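Side-chain contacts in hypothetical protein (Legionella pneumophila subsp. pneumophila, PDB 4G2A), which is of unknown function but may bind a nutrient, and joins a DUF4424 region rich in strands to a helical YARHG domain: residues 53-58 with 166-171; 64-69 with 141-146; 111-116 with 120-125. All blocks are in the same frame, centred on the assembly; numbering follows the deposited sequence.

Overall arrangement
All three contacts lie in the beta-rich part of the chain, on the same side of its centre. Contact 2 is the buried one, where strand 60-68 faces strand 136-150 through aromatic side chains. Contact 3, about 13 Å from it between centres, closes the turn that leads into strand 123-131. That strand pairs with strand 60-68, and Phe66 and Phe68 meet Tyr125 and Asp123 there. Contact 1 sits farther out, at the end of strand 43-54, with its centre about 23 Å from that of contact 2 and 21 Å from that of contact 3. Trp167 reaches Met64, while Leu166 touches Asp114. The sulfate lies beside contact 3.

Contact 1: residues 53-58 with 166-171; sequences KNTLNK and LWQDSS
The hydroxyl OG1 of Thr55 is gripped by several groups at once. It donates to OE1 of Gln168 at 2.6 Å, approaching in the plane of the side-chain amide on a lone pair, with a C=O...OG1 angle of 123°. The backbone carbonyl of His20 also bonds to OG1, so the single hydroxyl proton must be shared between that oxygen and OE1, or alternate between them. A water donates to OG1 of Thr55 and accepts a weak bond from NE2 of the same glutamine. OE1 is thus held directly and NE2 only weakly, through the water, which may limit rotation of the amide. Gln168 gets there as an extended arm, with CG opposite its own N (chi1 -164°).

Next to Thr55 in the chain, OD1 of Asn54 accepts from N of Leu56 at 3.1 Å in an Asx turn, and ND2 of Asn54 donates to the carbonyl O of Lys58 at 2.7 Å. The Asx turn falls where strand 43-54 ends. The contact is at the surface: the loop between strands 155-160 and 174-180 reaches across the start of strand 21-33, bonded through the backbone of Gln168 to Ile21, while Thr55 pairs with His20.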
ATOM      1  N   LYS A  53      18.947 -14.204 -15.331  1.00 30.65           N
ATOM      2  CA  LYS A  53      20.082 -14.866 -15.952  1.00 31.41           C
ATOM      3  C   LYS A  53      19.646 -16.050 -16.847  1.00 36.06           C
ATOM      4  O   LYS A  53      18.894 -16.930 -16.415  1.00 34.18           O
ATOM      5  CB  LYS A  53      21.130 -15.338 -14.921  1.00 32.64           C
ATOM      6  CG  LYS A  53      22.449 -15.717 -15.608  1.00 35.85           C
ATOM      7  CD  LYS A  53      23.495 -16.306 -14.683  1.00 47.62           C
ATOM      8  CE  LYS A  53      24.611 -17.024 -15.432  1.00 42.50           C
ATOM      9  NZ  LYS A  53      24.254 -18.444 -15.748  1.00 47.37           N
ATOM     10  N   ASN A  54      20.159 -16.063 -18.094  1.00 34.10           N
ATOM     11  CA  ASN A  54      19.989 -17.166 -19.018  1.00 35.29           C
ATOM     12  C   ASN A  54      20.942 -18.283 -18.559  1.00 42.13           C
ATOM     13  O   ASN A  54      22.154 -18.075 -18.546  1.00 40.94           O
ATOM     14  CB  ASN A  54      20.282 -16.725 -20.457  1.00 37.73           C
ATOM     15  CG  ASN A  54      20.154 -17.843 -21.473  1.00 43.77           C
ATOM     16  OD1 ASN A  54      19.563 -18.884 -21.210  1.00 41.37           O
ATOM     17  ND2 ASN A  54      20.657 -17.636 -22.670  1.00 29.93           N
ATOM     18  N   THR A  55      20.404 -19.436 -18.132  1.00 40.88           N
ATOM     19  CA  THR A  55      21.255 -20.511 -17.623  1.00 43.01           C
ATOM     20  C   THR A  55      21.709 -21.464 -18.735  1.00 49.91           C
ATOM     21  O   THR A  55      22.518 -22.362 -18.468  1.00 52.52           O
ATOM     22  CB  THR A  55      20.568 -21.268 -16.493  1.00 50.56           C
ATOM     23  OG1 THR A  55      19.452 -21.982 -17.019  1.00 54.76           O
ATOM     24  CG2 THR A  55      20.158 -20.361 -15.355  1.00 41.14           C
ATOM     25  N   LEU A  56      21.227 -21.243 -19.979  1.00 45.34           N
ATOM     26  CA  LEU A  56      21.578 -22.036 -21.164  1.00 45.77           C
ATOM     27  C   LEU A  56      22.723 -21.406 -21.933  1.00 49.01           C
ATOM     28  O   LEU A  56      22.749 -20.192 -22.105  1.00 48.51           O
ATOM     29  CB  LEU A  56      20.369 -22.182 -22.105  1.00 45.06           C
ATOM     30  CG  LEU A  56      19.115 -22.830 -21.555  1.00 49.18           C
ATOM     31  CD1 LEU A  56      18.028 -22.868 -22.625  1.00 48.93           C
ATOM     32  CD2 LEU A  56      19.389 -24.257 -21.054  1.00 53.60           C
ATOM     33  N   ASN A  57      23.626 -22.217 -22.475  1.00 46.92           N
ATOM     34  CA  ASN A  57      24.721 -21.640 -23.239  1.00 47.24           C
ATOM     35  C   ASN A  57      24.286 -21.464 -24.712  1.00 52.88           C
ATOM     36  O   ASN A  57      24.962 -21.901 -25.641  1.00 55.29           O
ATOM     37  CB  ASN A  57      26.010 -22.447 -23.063  1.00 45.35           C
ATOM     38  CG  ASN A  57      27.228 -21.838 -23.740  1.00 69.77           C
ATOM     39  OD1 ASN A  57      27.478 -20.620 -23.704  1.00 61.87           O
ATOM     40  ND2 ASN A  57      27.975 -22.678 -24.440  1.00 63.51           N
ATOM     41  N   LYS A  58      23.145 -20.784 -24.910  1.00 47.80           N
ATOM     42  CA  LYS A  58      22.584 -20.474 -26.226  1.00 47.06           C
ATOM     43  C   LYS A  58      21.668 -19.240 -26.122  1.00 47.40           C
ATOM     44  O   LYS A  58      21.185 -18.926 -25.036  1.00 44.02           O
ATOM     45  CB  LYS A  58      21.842 -21.690 -26.851  1.00 50.16           C
ATOM     46  CG  LYS A  58      20.550 -22.139 -26.137  1.00 56.08           C
ATOM     47  CD  LYS A  58      19.628 -22.893 -27.097  1.00 53.59           C
ATOM     48  CE  LYS A  58      18.529 -23.674 -26.416  1.00 58.99           C
ATOM     49  NZ  LYS A  58      17.666 -24.419 -27.395  1.00 62.80           N
ATOM     50  N   LEU A 166       7.392 -19.203 -11.189  1.00 32.67           N
ATOM     51  CA  LEU A 166       7.294 -19.492 -12.618  1.00 32.99           C
ATOM     52  C   LEU A 166       8.697 -19.454 -13.287  1.00 37.41           C
ATOM     53  O   LEU A 166       8.880 -19.998 -14.379  1.00 35.79           O
ATOM     54  CB  LEU A 166       6.336 -18.522 -13.315  1.00 32.18           C
ATOM     55  CG  LEU A 166       4.856 -18.667 -12.967  1.00 36.27           C
ATOM     56  CD1 LEU A 166       4.100 -17.431 -13.337  1.00 35.55           C
ATOM     57  CD2 LEU A 166       4.232 -19.926 -13.572  1.00 36.16           C
ATOM     58  N   TRP A 167       9.672 -18.799 -12.632  1.00 35.04           N
ATOM     59  CA  TRP A 167      11.038 -18.711 -13.124  1.00 35.48           C
ATOM     60  C   TRP A 167      11.831 -19.923 -12.634  1.00 43.67           C
ATOM     61  O   TRP A 167      11.448 -20.559 -11.643  1.00 43.21           O
ATOM     62  CB  TRP A 167      11.684 -17.390 -12.687  1.00 32.49           C
ATOM     63  CG  TRP A 167      11.008 -16.195 -13.282  1.00 31.12           C
ATOM     64  CD1 TRP A 167      10.151 -15.350 -12.653  1.00 32.76           C
ATOM     65  CD2 TRP A 167      11.086 -15.747 -14.645  1.00 30.52           C
ATOM     66  NE1 TRP A 167       9.715 -14.376 -13.526  1.00 31.29           N
ATOM     67  CE2 TRP A 167      10.280 -14.590 -14.754  1.00 32.81           C
ATOM     68  CE3 TRP A 167      11.793 -16.188 -15.783  1.00 31.90           C
ATOM     69  CZ2 TRP A 167      10.129 -13.888 -15.959  1.00 31.50           C
ATOM     70  CZ3 TRP A 167      11.634 -15.498 -16.979  1.00 32.53           C
ATOM     71  CH2 TRP A 167      10.802 -14.370 -17.063  1.00 32.05           C
ATOM     72  N   GLN A 168      12.924 -20.251 -13.353  1.00 43.82           N
ATOM     73  CA  GLN A 168      13.798 -21.392 -13.090  1.00 45.84           C
ATOM     74  C   GLN A 168      14.396 -21.336 -11.702  1.00 52.64           C
ATOM     75  O   GLN A 168      14.820 -20.272 -11.253  1.00 51.57           O
ATOM     76  CB  GLN A 168      14.905 -21.484 -14.135  1.00 47.79           C
ATOM     77  CG  GLN A 168      15.593 -22.839 -14.139  1.00 60.48           C
ATOM     78  CD  GLN A 168      16.694 -22.904 -15.145  1.00 82.72           C
ATOM     79  OE1 GLN A 168      17.342 -21.904 -15.461  1.00 72.14           O
ATOM     80  NE2 GLN A 168      16.923 -24.095 -15.675  1.00 87.09           N
ATOM     81  N   ASP A 169      14.406 -22.505 -11.027  1.00 53.33           N
ATOM     82  CA  ASP A 169      14.885 -22.749  -9.658  1.00 54.91           C
ATOM     83  C   ASP A 169      13.841 -22.276  -8.653  1.00 57.74           C
ATOM     84  O   ASP A 169      12.810 -21.706  -9.039  1.00 57.06           O
ATOM     85  CB  ASP A 169      16.277 -22.126  -9.383  1.00 57.94           C
ATOM     86  CG  ASP A 169      17.386 -22.665 -10.285  1.00 77.66           C
ATOM     87  OD1 ASP A 169      17.375 -23.890 -10.586  1.00 80.02           O
ATOM     88  OD2 ASP A 169      18.264 -21.867 -10.689  1.00 86.64           O
ATOM     89  N   SER A 170      14.070 -22.582  -7.373  1.00 54.32           N
ATOM     90  CA  SER A 170      13.148 -22.249  -6.285  1.00 53.57           C
ATOM     91  C   SER A 170      13.170 -20.747  -5.946  1.00 54.04           C
ATOM     92  O   SER A 170      12.119 -20.074  -5.981  1.00 53.61           O
ATOM     93  CB  SER A 170      13.469 -23.079  -5.038  1.00 59.85           C
ATOM     94  OG  SER A 170      14.865 -23.215  -4.800  1.00 70.70           O
ATOM     95  N   SER A 171      14.377 -20.225  -5.676  1.00 46.65           N
ATOM     96  CA  SER A 171      14.590 -18.854  -5.248  1.00 43.83           C
ATOM     97  C   SER A 171      14.534 -17.814  -6.390  1.00 43.38           C
ATOM     98  O   SER A 171      14.807 -18.126  -7.558  1.00 42.55           O
ATOM     99  CB  SER A 171      15.906 -18.735  -4.470  1.00 46.60           C
ATOM    100  OG  SER A 171      17.051 -18.394  -5.235  1.00 52.66           O
TER
HETATM  101  O   HOH W   1      19.436 -24.878 -16.138  1.00 53.84           O

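Contact 2: residues 64-69 with 141-146; sequences MAFPFP and HDYSTG
Phe66 drives the edge of its ring into the face of Tyr143, the two centroids 4.7 Å apart and the planes at 55°. This is an edge-to-face pair well short of perpendicular. CZ of Phe66 stands 3.6 Å above the tyrosine plane, offset toward the rim, and CE1 of Phe66 is 3.6 Å from CZ of Tyr143. The tyrosine OH, in turn, lies near the plane of the Phe66 ring, 3.5 Å from CE1 of Phe66. Phe66 carries CG opposite its backbone N (chi1 167°), which sends the ring across the gap between the strands.

The second aromatic pair is looser. The rings of Phe66 and His141 meet obliquely, with planes at 80° and centroids 5.3 Å apart, and the nearest atoms are CD1 of Phe66 and CE1 of His141 at 3.8 Å. The three residues form an aromatic cluster between strands 60-68 and 136-150, which are not paired with each other here: the nearest CA atoms, those of Phe66 and His141, are 9.1 Å apart. Side chains rather than backbone bonds therefore join the two strands, as between facing layers of a beta structure.

More rings surround the cluster: Phe95 stacks on Phe66 and meets His141 edge-to-face, while Phe50 also meets His141 edge-to-face and Tyr46 stacks with Tyr143. All three members of the cluster are buried.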
HETATM    1  N   MSE A  64       7.895 -11.695 -21.926  1.00 33.89           N
HETATM    2  CA  MSE A  64       7.664 -11.428 -20.511  1.00 31.48           C
HETATM    3  C   MSE A  64       6.379 -10.678 -20.372  1.00 34.33           C
HETATM    4  O   MSE A  64       6.039  -9.895 -21.259  1.00 33.58           O
HETATM    5  CB  MSE A  64       8.796 -10.603 -19.914  1.00 33.25           C
HETATM    6  CG  MSE A  64      10.028 -11.382 -19.602  1.00 40.29           C
HETATM    7 SE   MSE A  64      11.138 -10.339 -18.395  0.75 46.86          SE
HETATM    8  CE  MSE A  64      12.756 -11.420 -18.569  1.00 43.68           C
ATOM      9  N   ALA A  65       5.680 -10.869 -19.242  1.00 30.64           N
ATOM     10  CA  ALA A  65       4.419 -10.186 -18.993  1.00 28.77           C
ATOM     11  C   ALA A  65       4.357  -9.599 -17.605  1.00 31.76           C
ATOM     12  O   ALA A  65       4.830 -10.226 -16.645  1.00 30.21           O
ATOM     13  CB  ALA A  65       3.263 -11.147 -19.190  1.00 29.21           C
ATOM     14  N   PHE A  66       3.758  -8.384 -17.501  1.00 28.19           N
ATOM     15  CA  PHE A  66       3.463  -7.711 -16.235  1.00 26.58           C
ATOM     16  C   PHE A  66       1.950  -7.832 -16.008  1.00 28.45           C
ATOM     17  O   PHE A  66       1.216  -7.113 -16.669  1.00 26.21           O
ATOM     18  CB  PHE A  66       3.924  -6.236 -16.202  1.00 27.71           C
ATOM     19  CG  PHE A  66       3.351  -5.436 -15.037  1.00 27.76           C
ATOM     20  CD1 PHE A  66       3.927  -5.502 -13.773  1.00 28.77           C
ATOM     21  CD2 PHE A  66       2.250  -4.605 -15.214  1.00 28.26           C
ATOM     22  CE1 PHE A  66       3.424  -4.735 -12.712  1.00 27.35           C
ATOM     23  CE2 PHE A  66       1.741  -3.851 -14.146  1.00 29.06           C
ATOM     24  CZ  PHE A  66       2.340  -3.916 -12.907  1.00 25.66           C
ATOM     25  N   PRO A  67       1.466  -8.747 -15.119  1.00 26.02           N
ATOM     26  CA  PRO A  67       0.016  -8.867 -14.892  1.00 25.53           C
ATOM     27  C   PRO A  67      -0.515  -7.771 -13.992  1.00 28.92           C
ATOM     28  O   PRO A  67       0.207  -7.261 -13.138  1.00 30.15           O
ATOM     29  CB  PRO A  67      -0.138 -10.235 -14.225  1.00 27.98           C
ATOM     30  CG  PRO A  67       1.232 -10.762 -14.024  1.00 33.15           C
ATOM     31  CD  PRO A  67       2.209  -9.667 -14.244  1.00 28.56           C
ATOM     32  N   PHE A  68      -1.781  -7.416 -14.148  1.00 24.89           N
ATOM     33  CA  PHE A  68      -2.335  -6.341 -13.320  1.00 23.32           C
ATOM     34  C   PHE A  68      -3.849  -6.496 -13.086  1.00 25.21           C
ATOM     35  O   PHE A  68      -4.558  -7.055 -13.931  1.00 22.39           O
ATOM     36  CB  PHE A  68      -2.038  -4.962 -13.974  1.00 24.05           C
ATOM     37  CG  PHE A  68      -2.422  -4.854 -15.429  1.00 23.99           C
ATOM     38  CD1 PHE A  68      -3.744  -4.612 -15.806  1.00 26.72           C
ATOM     39  CD2 PHE A  68      -1.469  -4.966 -16.423  1.00 24.11           C
ATOM     40  CE1 PHE A  68      -4.097  -4.502 -17.153  1.00 26.62           C
ATOM     41  CE2 PHE A  68      -1.824  -4.851 -17.774  1.00 27.22           C
ATOM     42  CZ  PHE A  68      -3.134  -4.634 -18.131  1.00 25.23           C
ATOM     43  N   PRO A  69      -4.371  -5.956 -11.958  1.00 22.58           N
ATOM     44  CA  PRO A  69      -5.840  -5.945 -11.774  1.00 22.42           C
ATOM     45  C   PRO A  69      -6.472  -4.848 -12.637  1.00 27.26           C
ATOM     46  O   PRO A  69      -5.799  -3.911 -13.062  1.00 26.48           O
ATOM     47  CB  PRO A  69      -6.005  -5.657 -10.269  1.00 23.31           C
ATOM     48  CG  PRO A  69      -4.763  -4.916  -9.867  1.00 25.30           C
ATOM     49  CD  PRO A  69      -3.676  -5.250 -10.855  1.00 21.92           C
ATOM     50  N   HIS A 141      10.849  -1.578 -14.166  1.00 25.23           N
ATOM     51  CA  HIS A 141       9.455  -1.171 -14.142  1.00 24.04           C
ATOM     52  C   HIS A 141       9.315   0.161 -13.426  1.00 28.80           C
ATOM     53  O   HIS A 141      10.010   0.435 -12.442  1.00 28.35           O
ATOM     54  CB  HIS A 141       8.585  -2.213 -13.428  1.00 23.35           C
ATOM     55  CG  HIS A 141       8.337  -3.466 -14.194  1.00 26.90           C
ATOM     56  ND1 HIS A 141       7.671  -4.537 -13.618  1.00 28.42           N
ATOM     57  CD2 HIS A 141       8.690  -3.803 -15.456  1.00 29.76           C
ATOM     58  CE1 HIS A 141       7.627  -5.476 -14.546  1.00 27.81           C
ATOM     59  NE2 HIS A 141       8.230  -5.079 -15.669  1.00 29.05           N
ATOM     60  N   ASP A 142       8.410   0.986 -13.930  1.00 25.44           N
ATOM     61  CA  ASP A 142       8.063   2.285 -13.362  1.00 26.19           C
ATOM     62  C   ASP A 142       6.587   2.465 -13.659  1.00 30.67           C
ATOM     63  O   ASP A 142       6.184   2.385 -14.817  1.00 31.80           O
ATOM     64  CB  ASP A 142       8.947   3.422 -13.932  1.00 28.86           C
ATOM     65  CG  ASP A 142       8.625   4.842 -13.490  1.00 44.41           C
ATOM     66  OD1 ASP A 142       7.693   5.020 -12.679  1.00 43.21           O
ATOM     67  OD2 ASP A 142       9.279   5.782 -13.993  1.00 58.84           O
ATOM     68  N   TYR A 143       5.780   2.591 -12.609  1.00 26.01           N
ATOM     69  CA  TYR A 143       4.337   2.760 -12.707  1.00 25.73           C
ATOM     70  C   TYR A 143       3.791   3.242 -11.359  1.00 28.66           C
ATOM     71  O   TYR A 143       4.518   3.280 -10.365  1.00 26.67           O
ATOM     72  CB  TYR A 143       3.642   1.451 -13.163  1.00 25.81           C
ATOM     73  CG  TYR A 143       3.934   0.257 -12.279  1.00 26.83           C
ATOM     74  CD1 TYR A 143       5.073  -0.522 -12.477  1.00 29.07           C
ATOM     75  CD2 TYR A 143       3.042  -0.136 -11.288  1.00 25.93           C
ATOM     76  CE1 TYR A 143       5.340  -1.627 -11.675  1.00 28.45           C
ATOM     77  CE2 TYR A 143       3.288  -1.251 -10.497  1.00 26.14           C
ATOM     78  CZ  TYR A 143       4.445  -1.985 -10.683  1.00 30.05           C
ATOM     79  OH  TYR A 143       4.691  -3.078  -9.902  1.00 28.20           O
ATOM     80  N   SER A 144       2.501   3.591 -11.343  1.00 25.55           N
ATOM     81  CA  SER A 144       1.775   4.034 -10.153  1.00 24.56           C
ATOM     82  C   SER A 144       0.481   3.282 -10.026  1.00 26.03           C
ATOM     83  O   SER A 144      -0.003   2.717 -10.996  1.00 24.35           O
ATOM     84  CB  SER A 144       1.483   5.533 -10.231  1.00 28.38           C
ATOM     85  OG  SER A 144       2.701   6.253 -10.194  1.00 45.12           O
ATOM     86  N   THR A 145      -0.091   3.297  -8.835  1.00 23.76           N
ATOM     87  CA  THR A 145      -1.407   2.722  -8.524  1.00 23.57           C
ATOM     88  C   THR A 145      -2.083   3.702  -7.587  1.00 27.34           C
ATOM     89  O   THR A 145      -1.427   4.634  -7.108  1.00 27.51           O
ATOM     90  CB  THR A 145      -1.291   1.307  -7.879  1.00 27.03           C
ATOM     91  OG1 THR A 145      -0.742   1.424  -6.568  1.00 25.59           O
ATOM     92  CG2 THR A 145      -0.485   0.314  -8.710  1.00 22.60           C
ATOM     93  N   GLY A 146      -3.351   3.458  -7.292  1.00 23.11           N
ATOM     94  CA  GLY A 146      -4.082   4.188  -6.269  1.00 23.03           C
ATOM     95  C   GLY A 146      -3.741   3.570  -4.923  1.00 29.42           C
ATOM     96  O   GLY A 146      -3.023   2.554  -4.852  1.00 29.25           O
TER

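Contact 3: residues 111-116 with 120-125; sequences IAPDQN and YYEDAY. With SO4 (sulfate ion), chain J.
N of Ile111 donates to the carbonyl O of Glu122 at 2.6 Å. ND2 of Asn110 bonds to the same oxygen. In return, CA of Glu122 makes a CA-H...O contact with O of Ile111 at 3.2 Å.

Van der Waals contacts follow along both arms. CG2 of Ile111 rests 3.4 Å from O of Tyr121 and forms an apolar pair with CB of Ala124 at 4.1 Å; beyond it, Ile111 and Ala124 both touch Ala65 of strand 60-68. The side chain of Glu122 turns about its CB-CG bond (chi2 89°), which brings its carboxylate back beside the Pro113 ring, with OE2 of Glu122 3.3 Å from CG of Pro113. Gln115 crosses obliquely over Tyr120, its CG 3.4 Å from CE1 of Tyr120, and its CA lies over one face of that ring near the rim. The Gln115 amide is almost perpendicular to the ring.

A sulfate, probably from the crystallisation liquor, sits beside this contact. ND2 of Asn116 donates to its O1 at 3.0 Å.

The two arms run nearly antiparallel, 160° apart, and the chain reverses between them through a short loop containing a 3-10 segment. This is a connection of the beta-hairpin kind, an exposed loop joining the antiparallel strands 102-110 and 123-131.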
ATOM      1  N   ILE A 111      -3.809 -12.940 -20.459  1.00 33.53           N
ATOM      2  CA  ILE A 111      -2.967 -13.973 -19.888  1.00 32.43           C
ATOM      3  C   ILE A 111      -3.873 -14.938 -19.135  1.00 36.70           C
ATOM      4  O   ILE A 111      -4.903 -14.534 -18.595  1.00 35.00           O
ATOM      5  CB  ILE A 111      -1.824 -13.367 -19.017  1.00 34.50           C
ATOM      6  CG1 ILE A 111      -0.698 -14.377 -18.807  1.00 35.96           C
ATOM      7  CG2 ILE A 111      -2.308 -12.788 -17.673  1.00 33.44           C
ATOM      8  CD1 ILE A 111       0.640 -13.798 -19.053  1.00 46.49           C
ATOM      9  N   ALA A 112      -3.540 -16.229 -19.166  1.00 35.74           N
ATOM     10  CA  ALA A 112      -4.340 -17.209 -18.434  1.00 35.69           C
ATOM     11  C   ALA A 112      -3.872 -17.229 -16.992  1.00 39.93           C
ATOM     12  O   ALA A 112      -2.651 -17.184 -16.762  1.00 39.45           O
ATOM     13  CB  ALA A 112      -4.203 -18.576 -19.064  1.00 37.47           C
ATOM     14  N   PRO A 113      -4.792 -17.242 -15.997  1.00 36.95           N
ATOM     15  CA  PRO A 113      -4.344 -17.259 -14.589  1.00 35.58           C
ATOM     16  C   PRO A 113      -3.665 -18.591 -14.233  1.00 39.35           C
ATOM     17  O   PRO A 113      -3.827 -19.590 -14.931  1.00 39.38           O
ATOM     18  CB  PRO A 113      -5.638 -17.048 -13.787  1.00 36.94           C
ATOM     19  CG  PRO A 113      -6.682 -16.675 -14.780  1.00 41.93           C
ATOM     20  CD  PRO A 113      -6.266 -17.271 -16.085  1.00 38.60           C
ATOM     21  N   ASP A 114      -2.847 -18.571 -13.177  1.00 36.13           N
ATOM     22  CA  ASP A 114      -2.103 -19.722 -12.645  1.00 35.97           C
ATOM     23  C   ASP A 114      -2.154 -19.585 -11.146  1.00 37.55           C
ATOM     24  O   ASP A 114      -1.170 -19.209 -10.514  1.00 37.63           O
ATOM     25  CB  ASP A 114      -0.658 -19.750 -13.192  1.00 37.14           C
ATOM     26  CG  ASP A 114       0.033 -21.099 -13.122  1.00 45.02           C
ATOM     27  OD1 ASP A 114      -0.445 -21.979 -12.368  1.00 45.61           O
ATOM     28  OD2 ASP A 114       1.069 -21.269 -13.797  1.00 53.00           O
ATOM     29  N   GLN A 115      -3.346 -19.819 -10.590  1.00 33.07           N
ATOM     30  CA  GLN A 115      -3.675 -19.627  -9.176  1.00 31.90           C
ATOM     31  C   GLN A 115      -2.807 -20.446  -8.258  1.00 37.40           C
ATOM     32  O   GLN A 115      -2.502 -19.984  -7.151  1.00 37.03           O
ATOM     33  CB  GLN A 115      -5.146 -19.917  -8.921  1.00 32.94           C
ATOM     34  CG  GLN A 115      -6.038 -18.897  -9.618  1.00 40.37           C
ATOM     35  CD  GLN A 115      -6.692 -19.429 -10.859  1.00 55.66           C
ATOM     36  OE1 GLN A 115      -6.099 -20.171 -11.643  1.00 43.89           O
ATOM     37  NE2 GLN A 115      -7.931 -19.020 -11.082  1.00 62.19           N
ATOM     38  N   ASN A 116      -2.363 -21.625  -8.737  1.00 35.27           N
ATOM     39  CA  ASN A 116      -1.451 -22.537  -8.037  1.00 36.21           C
ATOM     40  C   ASN A 116      -0.102 -21.860  -7.783  1.00 39.52           C
ATOM     41  O   ASN A 116       0.526 -22.150  -6.769  1.00 39.55           O
ATOM     42  CB  ASN A 116      -1.237 -23.836  -8.845  1.00 39.34           C
ATOM     43  CG  ASN A 116      -2.426 -24.785  -8.956  1.00 76.84           C
ATOM     44  OD1 ASN A 116      -3.392 -24.755  -8.169  1.00 72.90           O
ATOM     45  ND2 ASN A 116      -2.345 -25.714  -9.911  1.00 70.28           N
ATOM     46  N   TYR A 120      -3.450 -14.499 -10.324  1.00 29.05           N
ATOM     47  CA  TYR A 120      -4.911 -14.384 -10.330  1.00 28.47           C
ATOM     48  C   TYR A 120      -5.450 -13.431 -11.404  1.00 33.95           C
ATOM     49  O   TYR A 120      -6.666 -13.269 -11.517  1.00 34.55           O
ATOM     50  CB  TYR A 120      -5.400 -13.919  -8.949  1.00 28.05           C
ATOM     51  CG  TYR A 120      -5.284 -14.996  -7.898  1.00 29.37           C
ATOM     52  CD1 TYR A 120      -6.285 -15.947  -7.732  1.00 31.12           C
ATOM     53  CD2 TYR A 120      -4.159 -15.086  -7.088  1.00 30.51           C
ATOM     54  CE1 TYR A 120      -6.160 -16.972  -6.795  1.00 32.05           C
ATOM     55  CE2 TYR A 120      -4.034 -16.089  -6.134  1.00 32.20           C
ATOM     56  CZ  TYR A 120      -5.040 -17.027  -5.987  1.00 36.90           C
ATOM     57  OH  TYR A 120      -4.911 -18.005  -5.045  1.00 38.12           O
ATOM     58  N   TYR A 121      -4.572 -12.796 -12.175  1.00 31.05           N
ATOM     59  CA  TYR A 121      -4.989 -11.806 -13.179  1.00 30.51           C
ATOM     60  C   TYR A 121      -5.043 -12.366 -14.577  1.00 34.97           C
ATOM     61  O   TYR A 121      -4.272 -13.259 -14.917  1.00 34.56           O
ATOM     62  CB  TYR A 121      -4.067 -10.579 -13.138  1.00 29.12           C
ATOM     63  CG  TYR A 121      -4.029  -9.944 -11.774  1.00 27.72           C
ATOM     64  CD1 TYR A 121      -5.202  -9.710 -11.061  1.00 29.02           C
ATOM     65  CD2 TYR A 121      -2.821  -9.612 -11.171  1.00 28.41           C
ATOM     66  CE1 TYR A 121      -5.176  -9.155  -9.790  1.00 28.75           C
ATOM     67  CE2 TYR A 121      -2.781  -9.057  -9.895  1.00 28.99           C
ATOM     68  CZ  TYR A 121      -3.965  -8.817  -9.218  1.00 38.08           C
ATOM     69  OH  TYR A 121      -3.965  -8.253  -7.981  1.00 43.86           O
ATOM     70  N   GLU A 122      -5.958 -11.809 -15.390  1.00 32.67           N
ATOM     71  CA  GLU A 122      -6.191 -12.213 -16.785  1.00 33.10           C
ATOM     72  C   GLU A 122      -5.586 -11.216 -17.782  1.00 35.89           C
ATOM     73  O   GLU A 122      -5.465 -11.540 -18.968  1.00 36.63           O
ATOM     74  CB  GLU A 122      -7.691 -12.372 -17.065  1.00 34.81           C
ATOM     75  CG  GLU A 122      -8.303 -13.635 -16.473  1.00 51.80           C
ATOM     76  CD  GLU A 122      -8.856 -13.554 -15.058  1.00 83.18           C
ATOM     77  OE1 GLU A 122      -8.906 -12.440 -14.485  1.00 79.59           O
ATOM     78  OE2 GLU A 122      -9.268 -14.614 -14.529  1.00 78.73           O
ATOM     79  N   ASP A 123      -5.223 -10.012 -17.309  1.00 30.06           N
ATOM     80  CA  ASP A 123      -4.661  -8.945 -18.139  1.00 29.70           C
ATOM     81  C   ASP A 123      -3.214  -8.685 -17.795  1.00 30.22           C
ATOM     82  O   ASP A 123      -2.849  -8.744 -16.632  1.00 28.11           O
ATOM     83  CB  ASP A 123      -5.481  -7.656 -17.972  1.00 32.13           C
ATOM     84  CG  ASP A 123      -6.972  -7.859 -18.159  1.00 43.16           C
ATOM     85  OD1 ASP A 123      -7.430  -7.853 -19.319  1.00 46.28           O
ATOM     86  OD2 ASP A 123      -7.673  -8.049 -17.146  1.00 49.88           O
ATOM     87  N   ALA A 124      -2.378  -8.421 -18.813  1.00 27.60           N
ATOM     88  CA  ALA A 124      -0.943  -8.155 -18.641  1.00 25.42           C
ATOM     89  C   ALA A 124      -0.403  -7.287 -19.773  1.00 28.84           C
ATOM     90  O   ALA A 124      -1.039  -7.190 -20.818  1.00 29.45           O
ATOM     91  CB  ALA A 124      -0.166  -9.470 -18.591  1.00 25.91           C
ATOM     92  N   TYR A 125       0.754  -6.631 -19.542  1.00 25.28           N
ATOM     93  CA  TYR A 125       1.545  -5.890 -20.536  1.00 25.17           C
ATOM     94  C   TYR A 125       2.666  -6.813 -20.953  1.00 30.26           C
ATOM     95  O   TYR A 125       3.309  -7.396 -20.087  1.00 28.54           O
ATOM     96  CB  TYR A 125       2.088  -4.557 -19.996  1.00 25.07           C
ATOM     97  CG  TYR A 125       1.018  -3.551 -19.636  1.00 25.99           C
ATOM     98  CD1 TYR A 125       0.019  -3.205 -20.544  1.00 28.32           C
ATOM     99  CD2 TYR A 125       1.028  -2.907 -18.403  1.00 25.98           C
ATOM    100  CE1 TYR A 125      -0.970  -2.276 -20.214  1.00 28.45           C
ATOM    101  CE2 TYR A 125       0.043  -1.976 -18.064  1.00 26.01           C
ATOM    102  CZ  TYR A 125      -0.949  -1.660 -18.975  1.00 31.93           C
ATOM    103  OH  TYR A 125      -1.940  -0.775 -18.625  1.00 35.61           O
TER
HETATM  104  S   SO4 J 409       0.841 -25.560 -11.917  1.00121.39           S
HETATM  105  O1  SO4 J 409      -0.466 -24.950 -12.126  1.00121.83           O
HETATM  106  O2  SO4 J 409       1.180 -25.545 -10.492  1.00121.31           O
HETATM  107  O3  SO4 J 409       0.803 -26.946 -12.383  1.00121.37           O
HETATM  108  O4  SO4 J 409       1.845 -24.802 -12.668  1.00121.35           O